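Local coordinates for hypothetical protein BVU_2266 (Bacteroides vulgatus, PDB 3TZG) that is of unknown function but folds as a porin-like beta barrel, which may point to a kinship with membrane beta-barrel proteins, at residues A[10-16]-A[243-249]; A[47-52]-A[64-70]; A[135-141]-A[153-159]. All coordinates share one frame; numbering follows the deposited sequence.

Contact 1: A[10-16]-A[243-249]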
loop_
_atom_site.group_PDB
_atom_site.type_symbol
_atom_site.label_atom_id
_atom_site.label_comp_id
_atom_site.label_asym_id
_atom_site.label_seq_id
_atom_site.Cartn_x
_atom_site.Cartn_y
_atom_site.Cartn_z
ATOM N N VAL A 10 -5.133 -16.111 -0.309
ATOM C CA VAL A 10 -5.073 -15.595 -1.675
ATOM C C VAL A 10 -3.927 -16.311 -2.361
ATOM O O VAL A 10 -2.781 -16.211 -1.913
ATOM C CB VAL A 10 -4.935 -14.034 -1.750
ATOM C CG1 VAL A 10 -4.931 -13.532 -3.195
ATOM C CG2 VAL A 10 -6.035 -13.347 -0.959
ATOM N N THR A 11 -4.228 -17.009 -3.452
ATOM C CA THR A 11 -3.229 -17.796 -4.175
ATOM C C THR A 11 -2.816 -17.160 -5.512
ATOM O O THR A 11 -1.768 -17.520 -6.057
ATOM C CB THR A 11 -3.782 -19.198 -4.430
ATOM O OG1 THR A 11 -4.958 -19.109 -5.245
ATOM C CG2 THR A 11 -4.097 -19.937 -3.135
ATOM N N LYS A 12 -3.631 -16.238 -6.048
ATOM C CA LYS A 12 -3.361 -15.612 -7.342
ATOM C C LYS A 12 -3.987 -14.235 -7.367
ATOM O O LYS A 12 -5.155 -14.090 -7.003
ATOM C CB LYS A 12 -3.916 -16.515 -8.482
ATOM C CG LYS A 12 -3.643 -16.054 -9.902
ATOM C CD LYS A 12 -3.768 -17.209 -10.871
ATOM C CE LYS A 12 -4.857 -17.041 -11.905
ATOM N NZ LYS A 12 -4.837 -18.148 -12.899
ATOM N N VAL A 13 -3.193 -13.232 -7.768
ATOM C CA VAL A 13 -3.576 -11.820 -7.923
ATOM C C VAL A 13 -3.345 -11.468 -9.397
ATOM O O VAL A 13 -2.399 -11.965 -10.002
ATOM C CB VAL A 13 -2.818 -10.897 -6.935
ATOM C CG1 VAL A 13 -3.142 -9.426 -7.165
ATOM C CG2 VAL A 13 -3.133 -11.273 -5.497
ATOM N N THR A 14 -4.249 -10.700 -9.993
ATOM C CA THR A 14 -4.179 -10.366 -11.419
ATOM C C THR A 14 -4.467 -8.887 -11.598
ATOM O O THR A 14 -5.607 -8.442 -11.453
ATOM C CB THR A 14 -5.167 -11.244 -12.229
ATOM O OG1 THR A 14 -5.007 -12.622 -11.881
ATOM C CG2 THR A 14 -5.031 -11.057 -13.716
ATOM N N ASP A 15 -3.422 -8.137 -11.915
ATOM C CA ASP A 15 -3.492 -6.703 -12.152
ATOM C C ASP A 15 -3.825 -6.437 -13.607
ATOM O O ASP A 15 -3.170 -6.981 -14.501
ATOM C CB ASP A 15 -2.166 -6.024 -11.765
ATOM C CG ASP A 15 -2.122 -4.523 -11.977
ATOM O OD1 ASP A 15 -3.210 -3.886 -12.013
ATOM O OD2 ASP A 15 -1.000 -3.976 -12.074
ATOM N N LEU A 16 -4.824 -5.588 -13.846
ATOM C CA LEU A 16 -5.202 -5.250 -15.205
ATOM C C LEU A 16 -4.824 -3.765 -15.442
ATOM O O LEU A 16 -5.577 -2.834 -15.137
ATOM C CB LEU A 16 -6.663 -5.589 -15.461
ATOM C CG LEU A 16 -6.901 -7.138 -15.434
ATOM C CD1 LEU A 16 -8.329 -7.508 -15.154
ATOM C CD2 LEU A 16 -6.400 -7.823 -16.708
ATOM N N ARG A 243 -8.491 -2.371 -11.710
ATOM C CA ARG A 243 -9.186 -3.639 -11.538
ATOM C C ARG A 243 -8.170 -4.711 -11.099
ATOM O O ARG A 243 -7.216 -4.998 -11.818
ATOM C CB ARG A 243 -9.935 -4.040 -12.818
ATOM C CG ARG A 243 -10.708 -5.338 -12.705
ATOM C CD ARG A 243 -11.248 -5.668 -14.060
ATOM N NE ARG A 243 -11.654 -7.052 -14.204
ATOM C CZ ARG A 243 -12.345 -7.505 -15.236
ATOM N NH1 ARG A 243 -12.759 -6.672 -16.185
ATOM N NH2 ARG A 243 -12.693 -8.783 -15.295
ATOM N N ILE A 244 -8.385 -5.275 -9.914
ATOM C CA ILE A 244 -7.573 -6.356 -9.370
ATOM C C ILE A 244 -8.459 -7.571 -9.222
ATOM O O ILE A 244 -9.512 -7.487 -8.597
ATOM C CB ILE A 244 -6.880 -5.960 -8.036
ATOM C CG1 ILE A 244 -5.776 -4.900 -8.292
ATOM C CG2 ILE A 244 -6.298 -7.176 -7.302
ATOM C CD1 ILE A 244 -6.176 -3.529 -7.840
ATOM N N ASP A 245 -8.064 -8.679 -9.838
ATOM C CA ASP A 245 -8.801 -9.941 -9.738
ATOM C C ASP A 245 -8.037 -10.866 -8.786
ATOM O O ASP A 245 -6.810 -10.910 -8.851
ATOM C CB ASP A 245 -9.015 -10.569 -11.127
ATOM C CG ASP A 245 -10.089 -9.899 -11.983
ATOM O OD1 ASP A 245 -11.162 -9.574 -11.443
ATOM O OD2 ASP A 245 -9.911 -9.834 -13.215
ATOM N N LEU A 246 -8.733 -11.525 -7.852
ATOM C CA LEU A 246 -8.079 -12.383 -6.860
ATOM C C LEU A 246 -8.666 -13.789 -6.831
ATOM O O LEU A 246 -9.886 -13.981 -6.988
ATOM C CB LEU A 246 -8.178 -11.779 -5.445
ATOM C CG LEU A 246 -7.594 -10.389 -5.229
ATOM C CD1 LEU A 246 -8.682 -9.347 -5.269
ATOM C CD2 LEU A 246 -6.948 -10.304 -3.902
ATOM N N SER A 247 -7.793 -14.782 -6.600
ATOM C CA SER A 247 -8.183 -16.191 -6.517
ATOM C C SER A 247 -7.776 -16.751 -5.171
ATOM O O SER A 247 -6.737 -16.367 -4.624
ATOM C CB SER A 247 -7.556 -16.991 -7.652
ATOM O OG SER A 247 -7.882 -18.367 -7.558
ATOM N N TYR A 248 -8.591 -17.673 -4.648
ATOM C CA TYR A 248 -8.373 -18.320 -3.354
ATOM C C TYR A 248 -8.244 -19.844 -3.527
ATOM O O TYR A 248 -8.166 -20.566 -2.531
ATOM C CB TYR A 248 -9.521 -17.963 -2.397
ATOM C CG TYR A 248 -9.672 -16.477 -2.146
ATOM C CD1 TYR A 248 -10.366 -15.665 -3.039
ATOM C CD2 TYR A 248 -9.129 -15.881 -1.006
ATOM C CE1 TYR A 248 -10.466 -14.292 -2.837
ATOM C CE2 TYR A 248 -9.252 -14.512 -0.778
ATOM C CZ TYR A 248 -9.923 -13.726 -1.696
ATOM O OH TYR A 248 -10.078 -12.395 -1.459
ATOM N N ASN A 249 -8.162 -20.313 -4.796
ATOM C CA ASN A 249 -8.053 -21.731 -5.165
ATOM C C ASN A 249 -6.622 -22.243 -5.018
ATOM O O ASN A 249 -5.710 -21.612 -5.557
ATOM C CB ASN A 249 -8.530 -21.970 -6.617
ATOM C CG ASN A 249 -8.420 -23.410 -7.087
ATOM O OD1 ASN A 249 -7.525 -23.775 -7.853
ATOM N ND2 ASN A 249 -9.296 -24.281 -6.606
#
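V10 to L16 run antiparallel to R243 to N249, and backbone hydrogen bonds hold most of the pairing. T14 and D245 exchange two amide bonds. The one from D245 N to T14 O is almost straight, at 2.9 Å and 175°. S247 N bonds K12 O, and the return bond from K12 N to S247 O is weak. L16 N adds a bond to R243 O. At the other end the register slips, and T11 N also reaches S247 O, at 2.8 Å. T11 and K12 therefore both face S247, a classic beta bulge.

One side-chain bond crosses. T11 OG1 sits between its own backbone N and carbonyl carbon (chi1 62°) and donates to N249 O at 2.6 Å, from above the carbonyl plane.

The apolar contacts of V10, V13, I244 and L246 include V13 CG1 beside I244 CG2 at 3.9 Å, the two side chains pointing the same way. V10 divides its branches: CG1 meets L246 CD2 at 3.9 Å, and CG2 meets Y248 CE2 at 3.4 Å. The hydroxyl of Y248 bonds P228 O.

Charged groups line the face of T14 and D245. R243 NE makes a weak salt bridge to D245 OD2 at 3.4 Å. L16 CD1 lies over one face of the guanidinium, 3.5 Å from R243 NE.

V13 touches Y174 and L246 touches L171, both in loop regions. Pairing of the first strand with the last is the closure of an antiparallel beta barrel.

Contact 2: A[47-52]-A[64-70]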
loop_
_atom_site.group_PDB
_atom_site.type_symbol
_atom_site.label_atom_id
_atom_site.label_comp_id
_atom_site.label_asym_id
_atom_site.label_seq_id
_atom_site.Cartn_x
_atom_site.Cartn_y
_atom_site.Cartn_z
ATOM N N ASP A 47 14.691 -10.514 13.286
ATOM C CA ASP A 47 13.819 -9.346 13.429
ATOM C C ASP A 47 13.609 -8.607 12.084
ATOM O O ASP A 47 13.030 -7.519 12.080
ATOM C CB ASP A 47 14.408 -8.380 14.470
ATOM C CG ASP A 47 14.199 -8.839 15.902
ATOM O OD1 ASP A 47 13.018 -8.906 16.343
ATOM O OD2 ASP A 47 15.211 -9.075 16.605
ATOM N N GLN A 48 14.035 -9.210 10.950
ATOM C CA GLN A 48 13.902 -8.584 9.637
ATOM C C GLN A 48 13.026 -9.369 8.657
ATOM O O GLN A 48 12.933 -10.604 8.723
ATOM C CB GLN A 48 15.272 -8.402 8.977
ATOM C CG GLN A 48 16.228 -7.491 9.729
ATOM C CD GLN A 48 17.500 -7.259 8.968
ATOM O OE1 GLN A 48 17.803 -7.930 7.982
ATOM N NE2 GLN A 48 18.284 -6.306 9.431
ATOM N N ILE A 49 12.400 -8.613 7.734
ATOM C CA ILE A 49 11.603 -9.076 6.607
ATOM C C ILE A 49 12.192 -8.399 5.394
ATOM O O ILE A 49 12.322 -7.176 5.394
ATOM C CB ILE A 49 10.074 -8.828 6.766
ATOM C CG1 ILE A 49 9.530 -9.421 8.088
ATOM C CG2 ILE A 49 9.299 -9.373 5.537
ATOM C CD1 ILE A 49 8.128 -9.068 8.399
ATOM N N THR A 50 12.628 -9.176 4.399
ATOM C CA THR A 50 13.223 -8.611 3.191
ATOM C C THR A 50 12.399 -9.036 2.032
ATOM O O THR A 50 12.178 -10.239 1.856
ATOM C CB THR A 50 14.707 -9.004 3.024
ATOM O OG1 THR A 50 15.449 -8.579 4.171
ATOM C CG2 THR A 50 15.341 -8.397 1.763
ATOM N N ILE A 51 11.940 -8.054 1.242
ATOM C CA ILE A 51 11.145 -8.286 0.039
ATOM C C ILE A 51 12.027 -7.959 -1.195
ATOM O O ILE A 51 12.548 -6.853 -1.268
ATOM C CB ILE A 51 9.829 -7.471 0.104
ATOM C CG1 ILE A 51 8.900 -8.058 1.215
ATOM C CG2 ILE A 51 9.131 -7.475 -1.252
ATOM C CD1 ILE A 51 7.716 -7.205 1.691
ATOM N N GLY A 52 12.224 -8.936 -2.097
ATOM C CA GLY A 52 13.056 -8.828 -3.304
ATOM C C GLY A 52 12.629 -7.811 -4.367
ATOM O O GLY A 52 11.971 -6.804 -4.052
ATOM N N CYS A 64 13.417 -2.121 -6.098
ATOM C CA CYS A 64 14.493 -3.092 -6.288
ATOM C C CYS A 64 14.538 -4.069 -5.080
ATOM O O CYS A 64 14.921 -5.226 -5.264
ATOM C CB CYS A 64 15.838 -2.397 -6.511
ATOM S SG CYS A 64 15.889 -1.303 -7.964
ATOM N N ASN A 65 14.170 -3.590 -3.857
ATOM C CA ASN A 65 14.101 -4.335 -2.587
ATOM C C ASN A 65 13.732 -3.414 -1.421
ATOM O O ASN A 65 13.918 -2.206 -1.505
ATOM C CB ASN A 65 15.421 -5.074 -2.245
ATOM C CG ASN A 65 16.592 -4.178 -1.915
ATOM O OD1 ASN A 65 16.743 -3.683 -0.777
ATOM N ND2 ASN A 65 17.484 -4.019 -2.885
ATOM N N VAL A 66 13.279 -4.013 -0.313
ATOM C CA VAL A 66 12.952 -3.327 0.931
ATOM C C VAL A 66 13.266 -4.290 2.103
ATOM O O VAL A 66 12.964 -5.478 2.030
ATOM C CB VAL A 66 11.492 -2.761 0.990
ATOM C CG1 VAL A 66 10.435 -3.830 0.704
ATOM C CG2 VAL A 66 11.214 -2.055 2.317
ATOM N N THR A 67 13.900 -3.773 3.155
ATOM C CA THR A 67 14.153 -4.550 4.356
ATOM C C THR A 67 13.432 -3.814 5.475
ATOM O O THR A 67 13.618 -2.611 5.629
ATOM C CB THR A 67 15.660 -4.774 4.592
ATOM O OG1 THR A 67 16.237 -5.361 3.421
ATOM C CG2 THR A 67 15.945 -5.655 5.823
ATOM N N PHE A 68 12.545 -4.512 6.187
ATOM C CA PHE A 68 11.797 -3.972 7.325
ATOM C C PHE A 68 12.393 -4.442 8.620
ATOM O O PHE A 68 12.701 -5.633 8.755
ATOM C CB PHE A 68 10.320 -4.385 7.288
ATOM C CG PHE A 68 9.502 -3.865 6.143
ATOM C CD1 PHE A 68 8.810 -2.668 6.252
ATOM C CD2 PHE A 68 9.346 -4.617 4.985
ATOM C CE1 PHE A 68 8.025 -2.198 5.202
ATOM C CE2 PHE A 68 8.549 -4.156 3.939
ATOM C CZ PHE A 68 7.908 -2.938 4.051
ATOM N N GLN A 69 12.518 -3.534 9.585
ATOM C CA GLN A 69 13.003 -3.864 10.917
ATOM C C GLN A 69 11.797 -3.982 11.821
ATOM O O GLN A 69 11.027 -3.019 11.958
ATOM C CB GLN A 69 14.014 -2.821 11.421
ATOM C CG GLN A 69 15.017 -3.368 12.424
ATOM C CD GLN A 69 15.973 -4.344 11.776
ATOM O OE1 GLN A 69 16.389 -4.182 10.603
ATOM N NE2 GLN A 69 16.362 -5.360 12.544
ATOM N N ILE A 70 11.601 -5.191 12.375
ATOM C CA ILE A 70 10.461 -5.552 13.226
ATOM C C ILE A 70 10.886 -5.462 14.686
ATOM O O ILE A 70 11.921 -6.010 15.072
ATOM C CB ILE A 70 9.904 -6.972 12.863
ATOM C CG1 ILE A 70 9.715 -7.179 11.332
ATOM C CG2 ILE A 70 8.655 -7.333 13.665
ATOM C CD1 ILE A 70 8.844 -6.145 10.556
#
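Q48 has CG anti to its carbonyl carbon (chi1 -62°) and runs out extended, while Q69 bends at chi2 (69°), which turns its amide back toward Q48. The two residues are a non-hydrogen-bonded pair, with both side chains on the same face of the sheet. Their amide planes stand 78° apart, and Q48 NE2 makes a weak hydrogen bond to Q69 OE1 at 3.1 Å. T50 and T67 form the next such pair on this face. Their hydroxyls lie 3.4 Å apart, T50 OG1 to T67 OG1, in a weak hydrogen bond. T67 CG2 also reaches along the same face to Q48 OE1, at 3.6 Å.

The backbone bonds come from I49 with F68 and I51 with V66, each pair bonded twice. F68 N to I49 O is nearly straight, at 2.8 Å. I70 N closes the far end on D47 O at 2.7 Å.

The segments belong to the beta hairpin of strands 48-51 and 63-71, two neighbours in the wall of the barrel. Strand 40-45 pairs along the other edge of 48-51, and strand 74-85 along the other edge of 63-71. C64 and N65 both face R81 there, in a classic beta bulge.

The other face is apolar. I49 CD1 meets I70 CD1 at 3.7 Å, and I51 CB meets V66 CG1 at 3.7 Å. I51 CD1 comes to the edge of the F68 ring, 3.9 Å from CE2 of F68. V66 CG2 lies over one face of that ring, toward its rim. Helix 181-188 packs on this face: F185 touches I51, D182 touches V66 and Y186 touches F68.

Contact 3: A[135-141]-A[153-159]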
loop_
_atom_site.group_PDB
_atom_site.type_symbol
_atom_site.label_atom_id
_atom_site.label_comp_id
_atom_site.label_asym_id
_atom_site.label_seq_id
_atom_site.Cartn_x
_atom_site.Cartn_y
_atom_site.Cartn_z
ATOM N N ARG A 135 -11.175 1.237 11.562
ATOM C CA ARG A 135 -11.264 1.538 10.133
ATOM C C ARG A 135 -10.455 2.763 9.782
ATOM O O ARG A 135 -10.524 3.746 10.509
ATOM C CB ARG A 135 -12.730 1.748 9.709
ATOM C CG ARG A 135 -13.550 0.473 9.808
ATOM C CD ARG A 135 -14.989 0.711 9.463
ATOM N NE ARG A 135 -15.634 1.634 10.393
ATOM C CZ ARG A 135 -16.938 1.867 10.427
ATOM N NH1 ARG A 135 -17.758 1.213 9.612
ATOM N NH2 ARG A 135 -17.441 2.727 11.296
ATOM N N LEU A 136 -9.698 2.721 8.659
ATOM C CA LEU A 136 -8.902 3.877 8.206
ATOM C C LEU A 136 -9.852 4.955 7.663
ATOM O O LEU A 136 -10.532 4.719 6.660
ATOM C CB LEU A 136 -7.870 3.441 7.152
ATOM C CG LEU A 136 -7.031 4.540 6.530
ATOM C CD1 LEU A 136 -6.191 5.235 7.582
ATOM C CD2 LEU A 136 -6.171 3.994 5.447
ATOM N N LYS A 137 -9.942 6.104 8.354
ATOM C CA LYS A 137 -10.899 7.151 7.996
ATOM C C LYS A 137 -10.285 8.241 7.157
ATOM O O LYS A 137 -10.951 8.738 6.239
ATOM C CB LYS A 137 -11.545 7.766 9.239
ATOM C CG LYS A 137 -12.808 6.968 9.658
ATOM C CD LYS A 137 -14.044 7.164 8.698
ATOM C CE LYS A 137 -15.257 6.337 9.022
ATOM N NZ LYS A 137 -15.800 6.588 10.397
ATOM N N GLU A 138 -9.028 8.610 7.448
ATOM C CA GLU A 138 -8.327 9.691 6.736
ATOM C C GLU A 138 -6.855 9.446 6.629
ATOM O O GLU A 138 -6.245 8.864 7.534
ATOM C CB GLU A 138 -8.518 11.037 7.432
ATOM C CG GLU A 138 -9.928 11.545 7.538
ATOM C CD GLU A 138 -10.056 12.760 8.429
ATOM O OE1 GLU A 138 -9.025 13.386 8.768
ATOM O OE2 GLU A 138 -11.212 13.119 8.742
ATOM N N VAL A 139 -6.282 9.919 5.532
ATOM C CA VAL A 139 -4.848 9.861 5.254
ATOM C C VAL A 139 -4.397 11.248 4.824
ATOM O O VAL A 139 -4.969 11.825 3.905
ATOM C CB VAL A 139 -4.426 8.791 4.214
ATOM C CG1 VAL A 139 -2.892 8.720 4.096
ATOM C CG2 VAL A 139 -5.036 7.420 4.521
HETATM N N MSE A 140 -3.403 11.789 5.501
HETATM C CA MSE A 140 -2.821 13.090 5.186
HETATM C C MSE A 140 -1.384 12.891 4.774
HETATM O O MSE A 140 -0.625 12.229 5.496
HETATM C CB MSE A 140 -2.931 14.055 6.358
HETATM C CG MSE A 140 -4.340 14.500 6.608
HETATM SE SE MSE A 140 -4.960 14.033 8.384
HETATM C CE MSE A 140 -4.954 12.117 8.324
ATOM N N THR A 141 -1.028 13.394 3.573
ATOM C CA THR A 141 0.310 13.240 3.026
ATOM C C THR A 141 0.840 14.567 2.591
ATOM O O THR A 141 0.134 15.328 1.933
ATOM C CB THR A 141 0.348 12.255 1.865
ATOM O OG1 THR A 141 -0.505 11.136 2.102
ATOM C CG2 THR A 141 1.735 11.762 1.600
ATOM N N CYS A 153 -2.049 16.185 0.187
ATOM C CA CYS A 153 -3.293 15.515 -0.095
ATOM C C CYS A 153 -3.965 15.086 1.180
ATOM O O CYS A 153 -3.316 14.566 2.090
ATOM C CB CYS A 153 -3.052 14.316 -1.004
ATOM S SG CYS A 153 -4.562 13.581 -1.668
ATOM N N HIS A 154 -5.273 15.255 1.227
ATOM C CA HIS A 154 -6.086 14.746 2.302
ATOM C C HIS A 154 -7.055 13.771 1.688
ATOM O O HIS A 154 -7.790 14.165 0.775
ATOM C CB HIS A 154 -6.780 15.881 3.031
ATOM C CG HIS A 154 -7.193 15.579 4.438
ATOM N ND1 HIS A 154 -7.134 16.550 5.420
ATOM C CD2 HIS A 154 -7.644 14.427 4.987
ATOM C CE1 HIS A 154 -7.595 15.982 6.519
ATOM N NE2 HIS A 154 -7.912 14.700 6.315
ATOM N N THR A 155 -7.016 12.491 2.120
ATOM C CA THR A 155 -7.888 11.420 1.599
ATOM C C THR A 155 -8.926 10.997 2.687
ATOM O O THR A 155 -8.568 10.797 3.845
ATOM C CB THR A 155 -7.042 10.250 1.128
ATOM O OG1 THR A 155 -6.060 10.701 0.199
ATOM C CG2 THR A 155 -7.846 9.191 0.487
ATOM N N TYR A 156 -10.213 10.915 2.316
ATOM C CA TYR A 156 -11.277 10.539 3.256
ATOM C C TYR A 156 -11.921 9.227 2.797
ATOM O O TYR A 156 -12.165 9.062 1.608
ATOM C CB TYR A 156 -12.331 11.668 3.393
ATOM C CG TYR A 156 -11.766 13.010 3.800
ATOM C CD1 TYR A 156 -11.281 13.907 2.847
ATOM C CD2 TYR A 156 -11.752 13.409 5.131
ATOM C CE1 TYR A 156 -10.816 15.170 3.209
ATOM C CE2 TYR A 156 -11.249 14.658 5.510
ATOM C CZ TYR A 156 -10.793 15.537 4.543
ATOM O OH TYR A 156 -10.261 16.756 4.900
ATOM N N TYR A 157 -12.197 8.297 3.727
ATOM C CA TYR A 157 -12.787 6.987 3.384
ATOM C C TYR A 157 -14.138 6.795 4.020
ATOM O O TYR A 157 -14.306 7.017 5.221
ATOM C CB TYR A 157 -11.864 5.822 3.820
ATOM C CG TYR A 157 -10.535 5.826 3.110
ATOM C CD1 TYR A 157 -10.400 5.272 1.842
ATOM C CD2 TYR A 157 -9.437 6.472 3.659
ATOM C CE1 TYR A 157 -9.197 5.341 1.145
ATOM C CE2 TYR A 157 -8.226 6.546 2.974
ATOM C CZ TYR A 157 -8.102 5.963 1.725
ATOM O OH TYR A 157 -6.901 6.023 1.055
ATOM N N ASN A 158 -15.083 6.302 3.229
ATOM C CA ASN A 158 -16.449 6.036 3.682
ATOM C C ASN A 158 -16.711 4.504 3.719
ATOM O O ASN A 158 -16.348 3.806 2.778
ATOM C CB ASN A 158 -17.445 6.747 2.777
ATOM C CG ASN A 158 -18.860 6.568 3.227
ATOM O OD1 ASN A 158 -19.515 5.555 2.927
ATOM N ND2 ASN A 158 -19.349 7.526 3.996
ATOM N N TYR A 159 -17.372 4.019 4.805
ATOM C CA TYR A 159 -17.705 2.613 5.082
ATOM C C TYR A 159 -19.220 2.412 5.361
ATOM O O TYR A 159 -19.602 1.447 6.045
ATOM C CB TYR A 159 -16.898 2.136 6.300
ATOM C CG TYR A 159 -15.403 2.218 6.106
ATOM C CD1 TYR A 159 -14.693 1.158 5.543
ATOM C CD2 TYR A 159 -14.686 3.335 6.526
ATOM C CE1 TYR A 159 -13.310 1.229 5.357
ATOM C CE2 TYR A 159 -13.308 3.423 6.331
ATOM C CZ TYR A 159 -12.627 2.370 5.744
ATOM O OH TYR A 159 -11.279 2.456 5.589
HETATM O O HOH W 1 -20.545 2.609 8.823
HETATM O O HOH W 2 -3.109 11.494 1.542
#
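Y159 OH donates to L136 O at 2.6 Å, the shortest polar bond between 135-141 and 153-159. The oxygen lies at the edge of the Y159 ring, in its plane. R135 CD covers one face, 4.0 Å from the centroid of the Y159 ring, in a CH-pi contact. Bent at chi3 (-63°), the R135 chain carries NH1 on to Y159 CB, 3.5 Å away, and R135 NE makes a salt bridge to D131. A phenylalanine in place of Y159 would probably leave L136 O without its hydroxyl donor and the ring without its tie to that strand.

H154 NE2 bonds E138 OE1 at 3.0 Å. The carboxylate oxygen lies in the plane of the imidazole, but the nitrogen meets it from above the carboxylate plane. CG of selenomethionine M140 lies over one face of the H154 ring, 3.5 Å from its centroid, in a CH-pi contact. The Y156 hydroxyl lies over the opposite face. E138 CG meets CD2 of the Y156 ring obliquely.

On the other side of the sheet, with T155, V139 CG2 touches the Y157 ring edge at CE2, 3.7 Å away. Y157 OH bonds D177 N, in a loop.

Backbone bonds join V139 with T155 and T141 with C153, two each; Y157 N bonds K137 O. K137 and E138 both face V129, a classic beta bulge. The whole is a beta hairpin in the wall of an antiparallel, porin-like barrel.

In the fold
All three contacts are antiparallel strand pairs in the wall of one barrel. Contact 2 and contact 3 are hairpins between strands that follow each other along the chain, and contact 2 comes first. Contact 1 brackets both: it joins strand 12-15 to strand 239-247, near the two ends of the chain. The centres of contacts 1 and 2 lie about 24 Å apart. The centres of contacts 1 and 3 lie about 25 Å apart, and contacts 2 and 3, about 26 Å apart by centres, sit on opposite sides of the chain's centre. None touches another. Helix 181-188 packs on contact 2, L171 and Y174 on contact 1, and I176 and D177 on contact 3, consistent with a filled barrel interior.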